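Local coordinates for UDP-glucose 4-epimerase (Campylobacter jejuni subsp. jejuni serotype O:2, PDB 7K3P), which interconverts UDP-glucose and UDP-galactose with a bound NAD cofactor, and probably also epimerises the corresponding N-acetylated sugars, at residues F133-A139 with H185-F191; T201-P207 with E218-R224. The protein carries 2 engineered substitutions. One frame throughout, in Å; residues are numbered along the deposited sequence.

Contact 1: F133-A139 with H185-F191; sequences FIFSSTA and HCILRYF. With NAD (nicotinamide-adenine-dinucleotide), chain C.
H185 lies beside F133 where strands 132-136 and 184-189 run parallel as neighbours in the Rossmann-fold sheet that carries NAD. The main chains are joined by alternating bonds: C186 N donates to F133 O, C186 O receives F135 N, and L188 N reaches F135 O in a nearly straight bond of 2.9 Å. C186 and L188 share a face of the sheet with I134 and S136, where helix 248-261 packs. On the other face, against helix 161-179, I187 lies alongside F135, its CG1 at the ring edge 4.1 Å from CD2. I187 CG2 is pressed against S137 CB at 3.5 Å, tighter than usual carbon packing. The next bond, S137 N to L188 O, is more bent, at 133°, as the first strand gives way to loop. R189 lays its CB and CG along T138 O, while its extended chain carries the guanidinium to a salt bridge with E170, whose carboxylate also binds S137 OG. Y190 has CG wedged between its backbone N and carbonyl carbon (chi1 43°), a torsion that brings the ring back beside the nicotinamide. Its hydroxyl donates to O4D of the cofactor's ribose at 2.9 Å, and CE2 lies 3.2 Å from C5N. Y190 O also receives A139 N, from above the carbonyl plane. F191 finishes the segment by turning a ring face to A139, whose CB stands 3.5 Å from the ring centroid, 4° off the normal.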
# COMPACT_ATOMS: atom_id res chain seq x y z
N PHE A 133 -12.64 4.58 -13.49
CA PHE A 133 -12.55 3.58 -12.42
C PHE A 133 -13.29 4.09 -11.18
O PHE A 133 -12.87 5.07 -10.57
CB PHE A 133 -11.07 3.35 -12.10
CG PHE A 133 -10.80 2.11 -11.28
CD1 PHE A 133 -11.26 2.00 -9.97
CD2 PHE A 133 -10.05 1.07 -11.81
CE1 PHE A 133 -11.00 0.84 -9.21
CE2 PHE A 133 -9.78 -0.08 -11.08
CZ PHE A 133 -10.26 -0.20 -9.77
N ILE A 134 -14.41 3.46 -10.82
CA ILE A 134 -15.10 3.86 -9.59
C ILE A 134 -14.71 2.87 -8.49
O ILE A 134 -14.93 1.66 -8.62
CB ILE A 134 -16.63 4.01 -9.79
CG1 ILE A 134 -16.93 5.19 -10.75
CG2 ILE A 134 -17.33 4.29 -8.46
CD1 ILE A 134 -17.07 4.78 -12.17
N PHE A 135 -14.08 3.39 -7.42
CA PHE A 135 -13.56 2.52 -6.35
C PHE A 135 -14.34 2.70 -5.05
O PHE A 135 -14.44 3.81 -4.52
CB PHE A 135 -12.08 2.84 -6.12
CG PHE A 135 -11.43 2.01 -5.04
CD1 PHE A 135 -11.60 0.63 -5.01
CD2 PHE A 135 -10.62 2.61 -4.08
CE1 PHE A 135 -10.98 -0.15 -4.01
CE2 PHE A 135 -9.99 1.85 -3.08
CZ PHE A 135 -10.18 0.46 -3.05
N SER A 136 -14.91 1.60 -4.56
CA SER A 136 -15.53 1.58 -3.25
C SER A 136 -14.43 1.55 -2.19
O SER A 136 -13.88 0.48 -1.89
CB SER A 136 -16.40 0.34 -3.08
OG SER A 136 -17.35 0.25 -4.11
N SER A 137 -14.11 2.72 -1.63
CA SER A 137 -13.17 2.78 -0.51
C SER A 137 -14.01 2.76 0.77
O SER A 137 -15.07 2.15 0.79
CB SER A 137 -12.32 4.03 -0.60
OG SER A 137 -11.33 4.04 0.41
N THR A 138 -13.56 3.43 1.82
CA THR A 138 -14.24 3.32 3.11
C THR A 138 -13.88 4.47 4.03
O THR A 138 -12.81 5.05 3.92
CB THR A 138 -13.86 2.00 3.85
OG1 THR A 138 -14.36 2.04 5.20
CG2 THR A 138 -12.33 1.83 3.90
N ALA A 139 -14.77 4.80 4.97
CA ALA A 139 -14.44 5.80 5.99
C ALA A 139 -13.33 5.31 6.93
O ALA A 139 -12.68 6.10 7.60
CB ALA A 139 -15.68 6.21 6.79
N HIS A 185 -10.34 8.27 -12.09
CA HIS A 185 -10.83 7.47 -10.98
C HIS A 185 -11.75 8.32 -10.12
O HIS A 185 -11.53 9.51 -9.96
CB HIS A 185 -9.68 6.94 -10.13
CG HIS A 185 -8.94 8.00 -9.37
ND1 HIS A 185 -7.81 8.63 -9.87
CD2 HIS A 185 -9.15 8.53 -8.13
CE1 HIS A 185 -7.36 9.50 -8.98
NE2 HIS A 185 -8.15 9.47 -7.92
N CYS A 186 -12.79 7.69 -9.57
CA CYS A 186 -13.58 8.34 -8.55
C CYS A 186 -13.66 7.41 -7.35
O CYS A 186 -14.16 6.29 -7.45
CB CYS A 186 -14.98 8.63 -9.07
SG CYS A 186 -15.91 9.72 -7.96
N ILE A 187 -13.17 7.88 -6.21
CA ILE A 187 -13.16 7.09 -5.00
C ILE A 187 -14.32 7.46 -4.10
O ILE A 187 -14.53 8.65 -3.81
CB ILE A 187 -11.86 7.29 -4.22
CG1 ILE A 187 -10.69 6.64 -4.98
CG2 ILE A 187 -11.99 6.72 -2.80
CD1 ILE A 187 -9.34 7.30 -4.68
N LEU A 188 -15.06 6.47 -3.62
CA LEU A 188 -16.17 6.73 -2.70
C LEU A 188 -15.85 6.20 -1.30
O LEU A 188 -15.53 5.01 -1.13
CB LEU A 188 -17.48 6.12 -3.24
CG LEU A 188 -17.93 6.62 -4.62
CD1 LEU A 188 -19.27 6.02 -5.02
CD2 LEU A 188 -18.05 8.14 -4.59
N ARG A 189 -15.92 7.06 -0.29
CA ARG A 189 -15.76 6.63 1.11
C ARG A 189 -17.09 6.78 1.84
O ARG A 189 -17.82 7.74 1.61
CB ARG A 189 -14.70 7.47 1.81
CG ARG A 189 -13.33 7.49 1.14
CD ARG A 189 -12.47 8.55 1.79
NE ARG A 189 -11.16 8.67 1.16
CZ ARG A 189 -10.47 9.79 1.13
NH1 ARG A 189 -10.96 10.89 1.71
NH2 ARG A 189 -9.29 9.82 0.52
N TYR A 190 -17.40 5.83 2.73
CA TYR A 190 -18.64 5.89 3.49
C TYR A 190 -18.56 5.01 4.71
O TYR A 190 -17.68 4.13 4.81
CB TYR A 190 -19.84 5.49 2.61
CG TYR A 190 -19.61 4.27 1.73
CD1 TYR A 190 -18.89 4.37 0.54
CD2 TYR A 190 -20.13 3.03 2.07
CE1 TYR A 190 -18.69 3.24 -0.29
CE2 TYR A 190 -19.95 1.93 1.26
CZ TYR A 190 -19.23 2.04 0.09
OH TYR A 190 -19.05 0.92 -0.70
N PHE A 191 -19.47 5.24 5.65
CA PHE A 191 -19.53 4.43 6.85
C PHE A 191 -20.37 3.18 6.60
O PHE A 191 -20.52 2.74 5.46
CB PHE A 191 -20.08 5.27 8.01
CG PHE A 191 -19.06 6.22 8.58
CD1 PHE A 191 -18.18 5.79 9.58
CD2 PHE A 191 -18.96 7.52 8.11
CE1 PHE A 191 -17.23 6.66 10.10
CE2 PHE A 191 -18.01 8.40 8.63
CZ PHE A 191 -17.14 7.97 9.63
PA NAD C . -19.78 -8.05 -0.16
O1A NAD C . -18.95 -9.12 0.49
O2A NAD C . -21.24 -8.38 -0.10
O5B NAD C . -19.40 -7.90 -1.69
C5B NAD C . -18.12 -8.30 -2.09
C4B NAD C . -18.23 -9.08 -3.34
O4B NAD C . -17.00 -9.21 -3.98
C3B NAD C . -18.77 -10.52 -3.06
O3B NAD C . -19.95 -10.95 -3.85
C2B NAD C . -17.50 -11.40 -3.17
O2B NAD C . -17.76 -12.68 -3.57
C1B NAD C . -16.74 -10.60 -4.19
N9A NAD C . -15.30 -10.89 -4.16
C8A NAD C . -14.48 -10.82 -3.10
N7A NAD C . -13.23 -11.17 -3.44
C5A NAD C . -13.21 -11.49 -4.74
C6A NAD C . -12.22 -11.94 -5.63
N6A NAD C . -10.86 -12.11 -5.17
N1A NAD C . -12.52 -12.17 -6.92
C2A NAD C . -13.77 -12.01 -7.39
N3A NAD C . -14.78 -11.59 -6.55
C4A NAD C . -14.52 -11.33 -5.24
O3 NAD C . -19.46 -6.68 0.58
PN NAD C . -20.31 -5.36 0.38
O1N NAD C . -21.24 -5.49 -0.81
O2N NAD C . -21.09 -5.13 1.64
O5D NAD C . -19.29 -4.17 0.15
C5D NAD C . -18.73 -4.01 -1.14
C4D NAD C . -17.66 -2.94 -1.15
O4D NAD C . -18.09 -1.77 -0.49
C3D NAD C . -16.32 -3.39 -0.57
O3D NAD C . -15.30 -2.85 -1.31
C2D NAD C . -16.24 -2.77 0.76
O2D NAD C . -14.96 -2.56 1.22
C1D NAD C . -17.08 -1.48 0.54
N1N NAD C . -17.69 -0.88 1.81
C2N NAD C . -18.71 -1.61 2.39
C3N NAD C . -19.32 -1.13 3.54
C7N NAD C . -20.43 -1.92 4.18
O7N NAD C . -20.80 -3.00 3.73
N7N NAD C . -21.06 -1.40 5.35
C4N NAD C . -18.92 0.08 4.08
C5N NAD C . -17.90 0.80 3.50
C6N NAD C . -17.27 0.32 2.34

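Contact 2: T201-P207 with E218-R224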
# COMPACT_ATOMS: atom_id res chain seq x y z
N THR A 201 -19.13 -9.76 13.48
CA THR A 201 -19.81 -8.83 14.38
C THR A 201 -20.48 -9.51 15.58
O THR A 201 -20.33 -9.06 16.71
CB THR A 201 -20.84 -7.94 13.62
OG1 THR A 201 -21.78 -8.78 12.94
CG2 THR A 201 -20.13 -7.06 12.61
N LEU A 202 -21.21 -10.60 15.32
CA LEU A 202 -22.00 -11.24 16.37
C LEU A 202 -21.14 -11.72 17.54
O LEU A 202 -21.60 -11.74 18.69
CB LEU A 202 -22.85 -12.38 15.80
CG LEU A 202 -24.01 -12.91 16.65
CD1 LEU A 202 -25.06 -11.83 16.90
CD2 LEU A 202 -24.66 -14.12 16.00
N GLY A 203 -19.90 -12.09 17.25
CA GLY A 203 -18.97 -12.53 18.28
C GLY A 203 -18.32 -11.43 19.11
O GLY A 203 -17.59 -11.72 20.05
N GLN A 204 -18.57 -10.17 18.75
CA GLN A 204 -18.10 -9.03 19.55
C GLN A 204 -19.19 -8.63 20.54
O GLN A 204 -20.32 -8.30 20.14
CB GLN A 204 -17.77 -7.83 18.66
CG GLN A 204 -16.62 -8.03 17.67
CD GLN A 204 -16.46 -6.84 16.72
OE1 GLN A 204 -16.25 -5.71 17.15
NE2 GLN A 204 -16.57 -7.10 15.41
N ARG A 205 -18.87 -8.66 21.83
CA ARG A 205 -19.87 -8.39 22.86
C ARG A 205 -20.21 -6.90 22.93
O ARG A 205 -21.36 -6.53 23.19
CB ARG A 205 -19.38 -8.89 24.21
CG ARG A 205 -20.47 -9.07 25.26
CD ARG A 205 -19.94 -9.81 26.50
NE ARG A 205 -19.50 -11.18 26.17
CZ ARG A 205 -18.26 -11.51 25.81
NH1 ARG A 205 -17.31 -10.59 25.72
NH2 ARG A 205 -17.97 -12.78 25.53
N TYR A 206 -19.21 -6.06 22.70
CA TYR A 206 -19.37 -4.61 22.81
C TYR A 206 -18.84 -3.87 21.58
O TYR A 206 -17.87 -3.13 21.67
CB TYR A 206 -18.64 -4.10 24.07
CG TYR A 206 -18.90 -4.93 25.31
CD1 TYR A 206 -20.19 -5.07 25.80
CD2 TYR A 206 -17.86 -5.58 25.97
CE1 TYR A 206 -20.44 -5.83 26.92
CE2 TYR A 206 -18.11 -6.35 27.11
CZ TYR A 206 -19.40 -6.46 27.57
OH TYR A 206 -19.68 -7.22 28.69
N PRO A 207 -19.48 -4.07 20.42
CA PRO A 207 -18.98 -3.45 19.18
C PRO A 207 -19.04 -1.92 19.17
O PRO A 207 -19.81 -1.32 19.94
CB PRO A 207 -19.88 -4.06 18.10
CG PRO A 207 -21.08 -4.59 18.83
CD PRO A 207 -20.60 -5.00 20.18
N GLU A 218 -29.36 -7.40 14.97
CA GLU A 218 -29.03 -8.70 15.57
C GLU A 218 -29.88 -8.99 16.81
O GLU A 218 -30.32 -10.12 17.02
CB GLU A 218 -27.52 -8.79 15.89
CG GLU A 218 -26.60 -8.97 14.68
CD GLU A 218 -25.11 -8.95 15.05
OE1 GLU A 218 -24.79 -8.50 16.18
OE2 GLU A 218 -24.27 -9.36 14.23
N CYS A 219 -30.10 -7.96 17.63
CA CYS A 219 -30.95 -8.10 18.82
C CYS A 219 -32.41 -8.36 18.43
O CYS A 219 -33.06 -9.23 19.00
CB CYS A 219 -30.89 -6.83 19.69
SG CYS A 219 -29.34 -6.58 20.57
N ALA A 220 -32.90 -7.58 17.47
CA ALA A 220 -34.27 -7.70 17.00
C ALA A 220 -34.53 -9.06 16.37
O ALA A 220 -35.65 -9.56 16.39
CB ALA A 220 -34.60 -6.59 16.02
N ALA A 221 -33.48 -9.67 15.81
CA ALA A 221 -33.64 -10.97 15.17
C ALA A 221 -33.42 -12.13 16.15
O ALA A 221 -33.44 -13.30 15.76
CB ALA A 221 -32.71 -11.09 13.97
N GLY A 222 -33.21 -11.80 17.43
CA GLY A 222 -33.01 -12.81 18.45
C GLY A 222 -31.64 -13.45 18.42
O GLY A 222 -31.42 -14.51 19.01
N LYS A 223 -30.70 -12.80 17.73
CA LYS A 223 -29.34 -13.33 17.59
C LYS A 223 -28.44 -12.85 18.73
O LYS A 223 -27.54 -13.56 19.17
CB LYS A 223 -28.74 -12.91 16.25
CG LYS A 223 -29.34 -13.60 15.04
CD LYS A 223 -28.50 -13.28 13.80
CE LYS A 223 -29.15 -13.80 12.54
NZ LYS A 223 -28.40 -13.36 11.32
N ARG A 224 -28.69 -11.63 19.18
CA ARG A 224 -27.88 -11.03 20.22
C ARG A 224 -28.80 -10.76 21.41
O ARG A 224 -29.93 -10.29 21.25
CB ARG A 224 -27.25 -9.73 19.71
CG ARG A 224 -26.45 -8.97 20.74
CD ARG A 224 -25.90 -7.69 20.15
NE ARG A 224 -24.95 -7.95 19.07
CZ ARG A 224 -23.64 -8.13 19.25
NH1 ARG A 224 -23.12 -8.07 20.48
NH2 ARG A 224 -22.84 -8.36 18.22
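Q204 O is gripped by both terminal nitrogens of R224, NH1 at 2.8 Å and NH2 at 3.2 Å, an end-on fork in which the carbonyl oxygen lies close to the guanidinium plane and both donors lie in the carbonyl plane. The same NH2 also reaches T201 O, but that bond is weak, with only 125° at the hydrogen. The two acceptors belong to one type I beta turn, T201 to Q204, closed by Q204 N on T201 O, so the polar contacts of the arginine with the loop are made to main-chain carbonyls. Its other flank is taken by E218: NE and NH2 approach side-on and converge on OE1, with NH2 at 2.8 Å in a salt bridge and NE nearly in line with the C-O bond. A bend at chi3 (-64°) turns the flat group to present one edge to the turn and another to the carboxylate. P207 approaches from the opposite direction, its CG over a guanidinium face. The second carboxylate oxygen, OE2, accepts T201 OG1 at 2.9 Å on its syn side, 25° out of plane. L202 adds apolar packing through CD1, which lies 3.4 Å from E218 CD and also touches CB of K223 and of R224. Both acidic and basic partners are set by the end of helix 212-220: a Schellman motif at G222 turns the chain, and E218 O accepts K223 N and R224 N, which brings R224 back beside E218. With two arginine N-H groups on OE1 and a hydroxyl on OE2, E218 is probably held ionised, while E218 and Q204 O together limit the guanidinium's rotation, fastening the loop to the helix's C-terminal end.

In the fold
Contact 1 is core, contact 2 peripheral, and their chemistry differs accordingly. In contact 1 two neighbouring strands of the central parallel sheet, almost wholly buried, are joined by backbone bonds and apolar packing and end at the cofactor. Contact 2 is partly buried, its centre about 20 Å from the centre of the chain, where a loop meets the end of helix 212-220; there R224 and E218, paired with each other, bind carbonyls and a hydroxyl of the loop, with L202 packed against them. The two contacts share no helix or strand, and contact 1 is complete before the chain reaches contact 2. Contact 1 lines the NAD pocket directly, whereas the T201 side chain of contact 2 remains about 9 Å from the cofactor.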